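Local coordinates for protein O-ureido-L-serine synthase (Streptomyces lavendulae, PDB 3X44) that catalyses the pyridoxal-phosphate-dependent addition of hydroxyurea to O-acetyl-L-serine, giving O-ureido-L-serine for D-cycloserine biosynthesis, and also makes L-cysteine from sulfide, at residues I127-A132 / R139-D144; A77-A82 / Y87-V92; V240-V245 / A266-A271. The protein carries 1 engineered substitution. All blocks are in the same frame, centred on the assembly; numbering follows the deposited sequence.

Interaction 1 (I127-A132 / R139-D144); sequences IADELA and RARQFD. With PUS ((E)-O-(carbamoylamino)-N-({3-hydroxy-2-methyl-5-[(phosphonooxy)methyl]pyridin-4-yl}methylidene)-L-serine), chain C.
One carboxylate oxygen, OD2 of D129 on helix 120-135, is gripped by R139, at the end of strand 138-139, and by R141, in the loop that follows. Its main bond comes from R139: NE to OD2 measures 2.7 Å, and the N-H...O angle is 157°. OD2 lies nearly in the guanidinium plane, and NE meets it nearly along the C-O axis. The carboxylate itself is turned, its plane standing 48° from that of the R139 guanidinium. A second, weak bond runs from R139 NH2 to the same OD2. R141 NH1 adds a third, also weak, at 3.1 Å from OD2; the three charges thus form a salt-bridge network with D129 at its centre.

The other oxygen is served by water 1, which donates to D129 OD1 and accepts from R139 NH2, closing a bridge at that edge of the guanidinium. The first torsion of R139, with CG anti to the carbonyl carbon, sets CG 3.5 Å from CB of A132. Bends at chi2 and chi3 then carry NE and the guanidinium to D129 and A128. There CB of A128 sits over the centre of one face, 3.7 Å above the plane. The remaining nitrogen, NH1, is taken by E68 and the carbonyl of V67.

Farther along the loop, Q142 NE2 donates to OT of the bound O-ureido-L-serine aldimine over 2.8 Å. That bond is nearly straight at 174°, and NE2 also bonds the carbonyl of C69. F143 CZ approaches ND of the ligand, edge first. The salt bridges join helix 120-135 to the start of the loop whose Q142 meets the ligand carboxylate, in the substrate pocket of this fold-type II, cysteine-synthase-family enzyme.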
loop_
_atom_site.group_PDB
_atom_site.type_symbol
_atom_site.label_atom_id
_atom_site.label_comp_id
_atom_site.label_asym_id
_atom_site.label_seq_id
_atom_site.Cartn_x
_atom_site.Cartn_y
_atom_site.Cartn_z
ATOM N N ILE A 127 0.112 38.049 -18.150
ATOM C CA ILE A 127 -1.337 38.185 -18.059
ATOM C C ILE A 127 -1.783 37.754 -16.671
ATOM O O ILE A 127 -2.560 38.442 -16.012
ATOM C CB ILE A 127 -2.060 37.314 -19.115
ATOM C CG1 ILE A 127 -1.820 37.889 -20.510
ATOM C CG2 ILE A 127 -3.559 37.273 -18.826
ATOM C CD1 ILE A 127 -2.277 36.977 -21.633
ATOM N N ALA A 128 -1.282 36.609 -16.229
ATOM C CA ALA A 128 -1.615 36.090 -14.910
ATOM C C ALA A 128 -1.252 37.118 -13.833
ATOM O O ALA A 128 -2.027 37.365 -12.909
ATOM C CB ALA A 128 -0.868 34.793 -14.667
ATOM N N ASP A 129 -0.075 37.723 -13.964
ATOM C CA ASP A 129 0.383 38.713 -12.994
ATOM C C ASP A 129 -0.517 39.942 -12.991
ATOM O O ASP A 129 -0.878 40.459 -11.933
ATOM C CB ASP A 129 1.829 39.127 -13.307
ATOM C CG ASP A 129 2.843 38.049 -12.932
ATOM O OD1 ASP A 129 3.985 38.107 -13.430
ATOM O OD2 ASP A 129 2.500 37.146 -12.142
ATOM N N GLU A 130 -0.876 40.406 -14.182
ATOM C CA GLU A 130 -1.734 41.571 -14.325
ATOM C C GLU A 130 -3.105 41.336 -13.697
ATOM O O GLU A 130 -3.653 42.223 -13.037
ATOM C CB GLU A 130 -1.889 41.930 -15.807
ATOM C CG GLU A 130 -0.677 42.655 -16.396
ATOM C CD GLU A 130 -0.796 42.911 -17.897
ATOM O OE1 GLU A 130 -1.826 42.531 -18.504
ATOM O OE2 GLU A 130 0.149 43.495 -18.470
ATOM N N LEU A 131 -3.659 40.142 -13.898
ATOM C CA LEU A 131 -4.968 39.812 -13.339
ATOM C C LEU A 131 -4.926 39.802 -11.822
ATOM O O LEU A 131 -5.844 40.277 -11.157
ATOM C CB LEU A 131 -5.427 38.435 -13.816
ATOM C CG LEU A 131 -5.689 38.290 -15.308
ATOM C CD1 LEU A 131 -5.893 36.819 -15.646
ATOM C CD2 LEU A 131 -6.905 39.126 -15.690
ATOM N N ALA A 132 -3.854 39.241 -11.281
ATOM C CA ALA A 132 -3.699 39.159 -9.841
ATOM C C ALA A 132 -3.650 40.548 -9.221
ATOM O O ALA A 132 -4.324 40.815 -8.229
ATOM C CB ALA A 132 -2.430 38.385 -9.497
ATOM N N ARG A 139 -1.318 34.038 -6.717
ATOM C CA ARG A 139 -0.560 33.518 -7.849
ATOM C C ARG A 139 0.213 32.282 -7.402
ATOM O O ARG A 139 0.970 32.337 -6.437
ATOM C CB ARG A 139 0.434 34.566 -8.366
ATOM C CG ARG A 139 -0.192 35.751 -9.081
ATOM C CD ARG A 139 -0.357 35.483 -10.569
ATOM N NE ARG A 139 0.916 35.184 -11.223
ATOM C CZ ARG A 139 1.249 33.986 -11.692
ATOM N NH1 ARG A 139 0.402 32.969 -11.580
ATOM N NH2 ARG A 139 2.428 33.805 -12.270
ATOM N N ALA A 140 0.021 31.168 -8.097
ATOM C CA ALA A 140 0.736 29.951 -7.745
ATOM C C ALA A 140 2.221 30.093 -8.095
ATOM O O ALA A 140 3.074 29.503 -7.437
ATOM C CB ALA A 140 0.129 28.750 -8.476
ATOM N N ARG A 141 2.519 30.893 -9.116
ATOM C CA ARG A 141 3.899 31.112 -9.578
ATOM C C ARG A 141 4.649 29.796 -9.680
ATOM O O ARG A 141 5.723 29.645 -9.104
ATOM C CB ARG A 141 4.654 32.047 -8.624
ATOM C CG ARG A 141 3.881 33.277 -8.225
ATOM C CD ARG A 141 4.814 34.400 -7.790
ATOM N NE ARG A 141 4.119 35.686 -7.797
ATOM C CZ ARG A 141 4.011 36.479 -8.861
ATOM N NH1 ARG A 141 4.558 36.128 -10.018
ATOM N NH2 ARG A 141 3.345 37.622 -8.771
ATOM N N GLN A 142 4.088 28.849 -10.426
ATOM C CA GLN A 142 4.698 27.532 -10.560
ATOM C C GLN A 142 6.149 27.501 -11.037
ATOM O O GLN A 142 6.874 26.552 -10.743
ATOM C CB GLN A 142 3.827 26.635 -11.458
ATOM C CG GLN A 142 3.690 27.073 -12.918
ATOM C CD GLN A 142 3.224 25.928 -13.812
ATOM O OE1 GLN A 142 3.562 24.768 -13.570
ATOM N NE2 GLN A 142 2.444 26.247 -14.844
ATOM N N PHE A 143 6.588 28.526 -11.758
ATOM C CA PHE A 143 7.965 28.541 -12.255
ATOM C C PHE A 143 8.981 29.071 -11.256
ATOM O O PHE A 143 10.194 28.988 -11.491
ATOM C CB PHE A 143 8.059 29.378 -13.528
ATOM C CG PHE A 143 7.245 28.843 -14.661
ATOM C CD1 PHE A 143 7.720 27.786 -15.435
ATOM C CD2 PHE A 143 6.009 29.405 -14.977
ATOM C CE1 PHE A 143 6.981 27.302 -16.503
ATOM C CE2 PHE A 143 5.265 28.926 -16.043
ATOM C CZ PHE A 143 5.749 27.874 -16.810
ATOM N N ASP A 144 8.493 29.609 -10.143
ATOM C CA ASP A 144 9.383 30.178 -9.137
ATOM C C ASP A 144 9.081 29.723 -7.711
ATOM O O ASP A 144 9.862 29.977 -6.791
ATOM C CB ASP A 144 9.311 31.704 -9.201
ATOM C CG ASP A 144 9.824 32.257 -10.517
ATOM O OD1 ASP A 144 11.060 32.310 -10.697
ATOM O OD2 ASP A 144 8.989 32.640 -11.368
HETATM N N PUS C . 3.154 21.183 -16.946
HETATM C CA PUS C . 3.019 22.542 -16.281
HETATM C CB PUS C . 4.074 23.564 -16.837
HETATM O OG PUS C . 3.897 23.731 -18.316
HETATM N ND PUS C . 4.251 25.068 -18.735
HETATM C CE PUS C . 5.202 25.243 -19.679
HETATM N NZ2 PUS C . 6.082 24.259 -19.943
HETATM O OZ1 PUS C . 5.265 26.268 -20.278
HETATM C C PUS C . 1.595 23.079 -16.537
HETATM O O PUS C . 0.717 22.310 -16.815
HETATM O OT PUS C . 1.364 24.262 -16.457
HETATM C C2 PUS C . 3.629 17.290 -19.044
HETATM C C3 PUS C . 3.368 18.515 -18.265
HETATM C C4 PUS C . 4.483 19.157 -17.559
HETATM C C5 PUS C . 5.813 18.542 -17.631
HETATM C C6 PUS C . 5.973 17.314 -18.425
HETATM C C2A PUS C . 2.521 16.629 -19.813
HETATM C C4A PUS C . 4.316 20.510 -16.904
HETATM C C5A PUS C . 7.010 19.150 -16.916
HETATM N N1 PUS C . 4.900 16.756 -19.087
HETATM O O3 PUS C . 2.114 18.993 -18.157
HETATM O O1P PUS C . 6.913 21.201 -14.661
HETATM O O2P PUS C . 7.799 19.475 -13.312
HETATM O O3P PUS C . 8.983 20.185 -15.247
HETATM O O4P PUS C . 6.916 18.932 -15.469
HETATM P P PUS C . 7.656 19.955 -14.675
HETATM O O HOH W 1 5.102 35.226 -13.116
#

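Interaction 2 (A77-A82 / Y87-V92); sequences ALAMVA and YRFVAV
F89 turns its ring under helix 73-85 because its CG is anti to the backbone N (chi1 178°), while L78, whose CB the helix backbone points at that ring, has CG anti to its carbonyl carbon and an extended chi2 that bring CD1 to CE1 of F89. The two belong to the beta-alpha-beta unit made by strand 65-70, helix 73-85 and strand 88-94. Helix segment 77-82 runs antiparallel to strand segment 88-92, the axes 169° apart and 7.7 Å distant at their closest.

The main apolar contact is a CH-pi interaction: CB of L78 stands 3.7 Å from the centroid of the F89 ring and 18° off its normal, over the face. CB of A79 meets CD2 of the same ring at 3.8 Å. Nearer the turn, CB of A82 touches both CB of Y87, at 3.7 Å, and CB of F89. A82 CA lies at the edge of the Y87 ring, whose OH is hydrogen-bonded to E55.

A single backbone hydrogen bond closes the return of the chain into the strand: Y87 N donates to A82 O over 2.8 Å, the N-H...O line virtually straight and the donor standing out of the carbonyl plane.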
loop_
_atom_site.group_PDB
_atom_site.type_symbol
_atom_site.label_atom_id
_atom_site.label_comp_id
_atom_site.label_asym_id
_atom_site.label_seq_id
_atom_site.Cartn_x
_atom_site.Cartn_y
_atom_site.Cartn_z
ATOM N N ALA A 77 -5.121 20.410 -12.434
ATOM C CA ALA A 77 -4.865 20.052 -11.046
ATOM C C ALA A 77 -5.286 21.146 -10.059
ATOM O O ALA A 77 -5.984 20.873 -9.086
ATOM C CB ALA A 77 -3.387 19.719 -10.867
ATOM N N LEU A 78 -4.857 22.381 -10.296
ATOM C CA LEU A 78 -5.232 23.465 -9.392
ATOM C C LEU A 78 -6.756 23.557 -9.345
ATOM O O LEU A 78 -7.344 23.789 -8.288
ATOM C CB LEU A 78 -4.618 24.790 -9.853
ATOM C CG LEU A 78 -3.192 24.986 -9.314
ATOM C CD1 LEU A 78 -2.456 26.077 -10.057
ATOM C CD2 LEU A 78 -3.274 25.306 -7.832
ATOM N N ALA A 79 -7.393 23.340 -10.491
ATOM C CA ALA A 79 -8.848 23.385 -10.559
ATOM C C ALA A 79 -9.401 22.317 -9.630
ATOM O O ALA A 79 -10.302 22.577 -8.829
ATOM C CB ALA A 79 -9.317 23.137 -11.985
ATOM N N MET A 80 -8.842 21.113 -9.736
ATOM C CA MET A 80 -9.259 19.983 -8.911
ATOM C C MET A 80 -9.049 20.230 -7.415
ATOM O O MET A 80 -9.923 19.923 -6.601
ATOM C CB MET A 80 -8.499 18.727 -9.330
ATOM C CG MET A 80 -9.005 17.457 -8.677
ATOM S SD MET A 80 -7.823 16.121 -8.769
ATOM C CE MET A 80 -6.318 16.878 -8.149
ATOM N N VAL A 81 -7.885 20.763 -7.053
ATOM C CA VAL A 81 -7.597 21.054 -5.653
ATOM C C VAL A 81 -8.555 22.147 -5.169
ATOM O O VAL A 81 -9.104 22.071 -4.068
ATOM C CB VAL A 81 -6.138 21.542 -5.463
ATOM C CG1 VAL A 81 -5.960 22.117 -4.069
ATOM C CG2 VAL A 81 -5.159 20.390 -5.692
ATOM N N ALA A 82 -8.763 23.155 -6.004
ATOM C CA ALA A 82 -9.651 24.258 -5.653
ATOM C C ALA A 82 -11.071 23.741 -5.412
ATOM O O ALA A 82 -11.713 24.105 -4.424
ATOM C CB ALA A 82 -9.642 25.305 -6.761
ATOM N N TYR A 87 -11.906 26.584 -3.128
ATOM C CA TYR A 87 -11.283 27.762 -3.717
ATOM C C TYR A 87 -11.834 28.021 -5.117
ATOM O O TYR A 87 -12.559 27.195 -5.682
ATOM C CB TYR A 87 -9.763 27.582 -3.812
ATOM C CG TYR A 87 -9.065 27.514 -2.474
ATOM C CD1 TYR A 87 -9.117 28.587 -1.587
ATOM C CD2 TYR A 87 -8.375 26.364 -2.087
ATOM C CE1 TYR A 87 -8.495 28.517 -0.340
ATOM C CE2 TYR A 87 -7.753 26.289 -0.845
ATOM C CZ TYR A 87 -7.819 27.367 0.023
ATOM O OH TYR A 87 -7.213 27.297 1.257
ATOM N N ARG A 88 -11.500 29.189 -5.655
ATOM C CA ARG A 88 -11.899 29.571 -7.000
ATOM C C ARG A 88 -10.594 29.536 -7.785
ATOM O O ARG A 88 -9.544 29.893 -7.248
ATOM C CB ARG A 88 -12.494 30.985 -7.008
ATOM C CG ARG A 88 -13.952 31.052 -6.560
ATOM C CD ARG A 88 -14.236 32.309 -5.735
ATOM N NE ARG A 88 -15.656 32.455 -5.414
ATOM C CZ ARG A 88 -16.155 33.396 -4.615
ATOM N NH1 ARG A 88 -15.353 34.287 -4.046
ATOM N NH2 ARG A 88 -17.461 33.453 -4.390
ATOM N N PHE A 89 -10.650 29.096 -9.036
ATOM C CA PHE A 89 -9.453 29.015 -9.862
ATOM C C PHE A 89 -9.657 29.608 -11.259
ATOM O O PHE A 89 -10.711 29.436 -11.877
ATOM C CB PHE A 89 -8.988 27.554 -9.987
ATOM C CG PHE A 89 -7.774 27.384 -10.860
ATOM C CD1 PHE A 89 -6.562 27.974 -10.507
ATOM C CD2 PHE A 89 -7.855 26.687 -12.062
ATOM C CE1 PHE A 89 -5.448 27.884 -11.337
ATOM C CE2 PHE A 89 -6.750 26.587 -12.904
ATOM C CZ PHE A 89 -5.541 27.189 -12.543
ATOM N N VAL A 90 -8.633 30.302 -11.747
ATOM C CA VAL A 90 -8.661 30.926 -13.065
ATOM C C VAL A 90 -7.401 30.520 -13.812
ATOM O O VAL A 90 -6.296 30.861 -13.392
ATOM C CB VAL A 90 -8.649 32.470 -12.975
ATOM C CG1 VAL A 90 -8.802 33.067 -14.370
ATOM C CG2 VAL A 90 -9.741 32.956 -12.053
ATOM N N ALA A 91 -7.565 29.804 -14.919
ATOM C CA ALA A 91 -6.422 29.360 -15.708
ATOM C C ALA A 91 -6.116 30.321 -16.853
ATOM O O ALA A 91 -7.024 30.813 -17.518
ATOM C CB ALA A 91 -6.683 27.966 -16.261
ATOM N N VAL A 92 -4.830 30.590 -17.056
ATOM C CA VAL A 92 -4.353 31.456 -18.129
ATOM C C VAL A 92 -3.598 30.484 -19.024
ATOM O O VAL A 92 -2.502 30.059 -18.685
ATOM C CB VAL A 92 -3.376 32.524 -17.604
ATOM C CG1 VAL A 92 -2.666 33.195 -18.770
ATOM C CG2 VAL A 92 -4.130 33.555 -16.777
#

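Interaction 3 (V240-V245 / A266-A271); sequences VTMDEV and AGATVA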
loop_
_atom_site.group_PDB
_atom_site.type_symbol
_atom_site.label_atom_id
_atom_site.label_comp_id
_atom_site.label_asym_id
_atom_site.label_seq_id
_atom_site.Cartn_x
_atom_site.Cartn_y
_atom_site.Cartn_z
ATOM N N VAL A 240 19.973 16.589 -23.354
ATOM C CA VAL A 240 19.738 16.143 -24.726
ATOM C C VAL A 240 18.467 16.717 -25.345
ATOM O O VAL A 240 17.728 17.465 -24.699
ATOM C CB VAL A 240 19.625 14.608 -24.772
ATOM C CG1 VAL A 240 20.905 13.974 -24.256
ATOM C CG2 VAL A 240 18.438 14.157 -23.918
ATOM N N THR A 241 18.225 16.359 -26.605
ATOM C CA THR A 241 17.032 16.799 -27.317
ATOM C C THR A 241 16.247 15.592 -27.807
ATOM O O THR A 241 16.769 14.478 -27.873
ATOM C CB THR A 241 17.369 17.654 -28.553
ATOM O OG1 THR A 241 18.296 16.947 -29.386
ATOM C CG2 THR A 241 17.949 18.993 -28.139
ATOM N N MET A 242 14.988 15.830 -28.143
ATOM C CA MET A 242 14.096 14.800 -28.658
ATOM C C MET A 242 13.075 15.522 -29.534
ATOM O O MET A 242 12.490 16.527 -29.118
ATOM C CB MET A 242 13.388 14.071 -27.512
ATOM C CG MET A 242 12.297 13.098 -27.966
ATOM S SD MET A 242 12.875 11.883 -29.192
ATOM C CE MET A 242 14.129 11.008 -28.240
ATOM N N ASP A 243 12.875 15.025 -30.748
ATOM C CA ASP A 243 11.931 15.650 -31.659
ATOM C C ASP A 243 10.510 15.191 -31.340
ATOM O O ASP A 243 10.284 14.046 -30.941
ATOM C CB ASP A 243 12.298 15.320 -33.109
ATOM C CG ASP A 243 12.075 13.868 -33.444
ATOM O OD1 ASP A 243 12.957 13.051 -33.127
ATOM O OD2 ASP A 243 11.010 13.549 -34.015
ATOM N N GLU A 244 9.554 16.091 -31.533
ATOM C CA GLU A 244 8.163 15.807 -31.223
ATOM C C GLU A 244 7.551 14.607 -31.929
ATOM O O GLU A 244 6.773 13.877 -31.328
ATOM C CB GLU A 244 7.307 17.053 -31.470
ATOM C CG GLU A 244 7.399 17.629 -32.875
ATOM C CD GLU A 244 6.835 19.032 -32.948
ATOM O OE1 GLU A 244 6.386 19.447 -34.040
ATOM O OE2 GLU A 244 6.833 19.723 -31.909
ATOM N N VAL A 245 7.900 14.399 -33.195
ATOM C CA VAL A 245 7.360 13.273 -33.950
ATOM C C VAL A 245 7.796 11.948 -33.331
ATOM O O VAL A 245 6.970 11.054 -33.107
ATOM C CB VAL A 245 7.809 13.319 -35.430
ATOM C CG1 VAL A 245 7.117 12.215 -36.224
ATOM C CG2 VAL A 245 7.472 14.670 -36.025
ATOM N N ALA A 266 5.497 12.098 -22.353
ATOM C CA ALA A 266 5.747 10.750 -21.868
ATOM C C ALA A 266 6.464 9.961 -22.960
ATOM O O ALA A 266 7.452 9.266 -22.697
ATOM C CB ALA A 266 4.436 10.072 -21.493
ATOM N N GLY A 267 5.970 10.072 -24.186
ATOM C CA GLY A 267 6.609 9.370 -25.282
ATOM C C GLY A 267 8.021 9.888 -25.490
ATOM O O GLY A 267 8.912 9.154 -25.925
ATOM N N ALA A 268 8.231 11.162 -25.167
ATOM C CA ALA A 268 9.544 11.777 -25.332
ATOM C C ALA A 268 10.578 11.144 -24.411
ATOM O O ALA A 268 11.627 10.696 -24.871
ATOM C CB ALA A 268 9.457 13.287 -25.071
ATOM N N THR A 269 10.279 11.105 -23.112
ATOM C CA THR A 269 11.196 10.534 -22.126
ATOM C C THR A 269 11.522 9.074 -22.440
ATOM O O THR A 269 12.681 8.668 -22.401
ATOM C CB THR A 269 10.623 10.628 -20.693
ATOM O OG1 THR A 269 9.380 9.922 -20.626
ATOM C CG2 THR A 269 10.390 12.084 -20.308
ATOM N N VAL A 270 10.500 8.287 -22.757
ATOM C CA VAL A 270 10.722 6.890 -23.094
ATOM C C VAL A 270 11.630 6.777 -24.318
ATOM O O VAL A 270 12.553 5.955 -24.339
ATOM C CB VAL A 270 9.400 6.176 -23.388
ATOM C CG1 VAL A 270 9.668 4.758 -23.912
ATOM C CG2 VAL A 270 8.556 6.139 -22.126
ATOM N N ALA A 271 11.352 7.599 -25.333
ATOM C CA ALA A 271 12.128 7.621 -26.571
ATOM C C ALA A 271 13.596 7.875 -26.254
ATOM O O ALA A 271 14.487 7.170 -26.732
ATOM C CB ALA A 271 11.597 8.714 -27.504
#
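M242, at the end of strand 238-242, and A268, on helix 264-278, bring their CA atoms to 6.4 Å, the closest such approach between 240-245 and 266-271. With CG anti to the backbone N (chi1 172°), the M242 side chain leaves the strand toward the helix; bends at chi2 and chi3, 54° and 62°, then fold it along the helix surface. Two alanines a turn apart receive it. CG lies 4.1 Å from CB of A268, and the terminal CE meets CB of A271 at 3.5 Å, a close carbon-carbon approach. SD rests beside the same methyl group of A271 at 3.8 Å.

Immediately after this residue the chain turns into helix 244-257, with D243 at the N-cap and its OD1 bonded to OG1 of T246. That helix also packs on 264-278: A268 touches A247, and A271 touches T250. L201 of the neighbouring strand 197-203 touches A268 as well. M242 therefore packs where strand 238-242, at one border of the six-stranded sheet, is covered by a helix whose first turn carries S265, a cofactor-binding residue.

No hydrogen bond crosses between the two segments. Their contact rests on one bent thioether chain fitted against two alanines, methyls and backbone alike, implying a union made by shape and apolar packing.

Overall arrangement
Interactions 1 and 2 adjoin, their centres 13 Å apart, and both involve the four-stranded parallel sheet and its helices. V92 CG2 packs on L131 CD1 at 3.9 Å, and A140 CB meets L78 CD1 at 4.0 Å. Interaction 3 belongs to the larger six-stranded sheet, on the opposite side of the chain's centre and about 29 Å from either by centres. Chemistry follows place: partly buried interaction 1 relies on salt bridges and a water, whereas buried interactions 2 and 3 are apolar, differing in that 2 adds an aromatic face and a backbone bond. The bound aldimine is touched directly in interaction 1; the side chains of L78 and A268 each lie about 8 Å from the bound PUS.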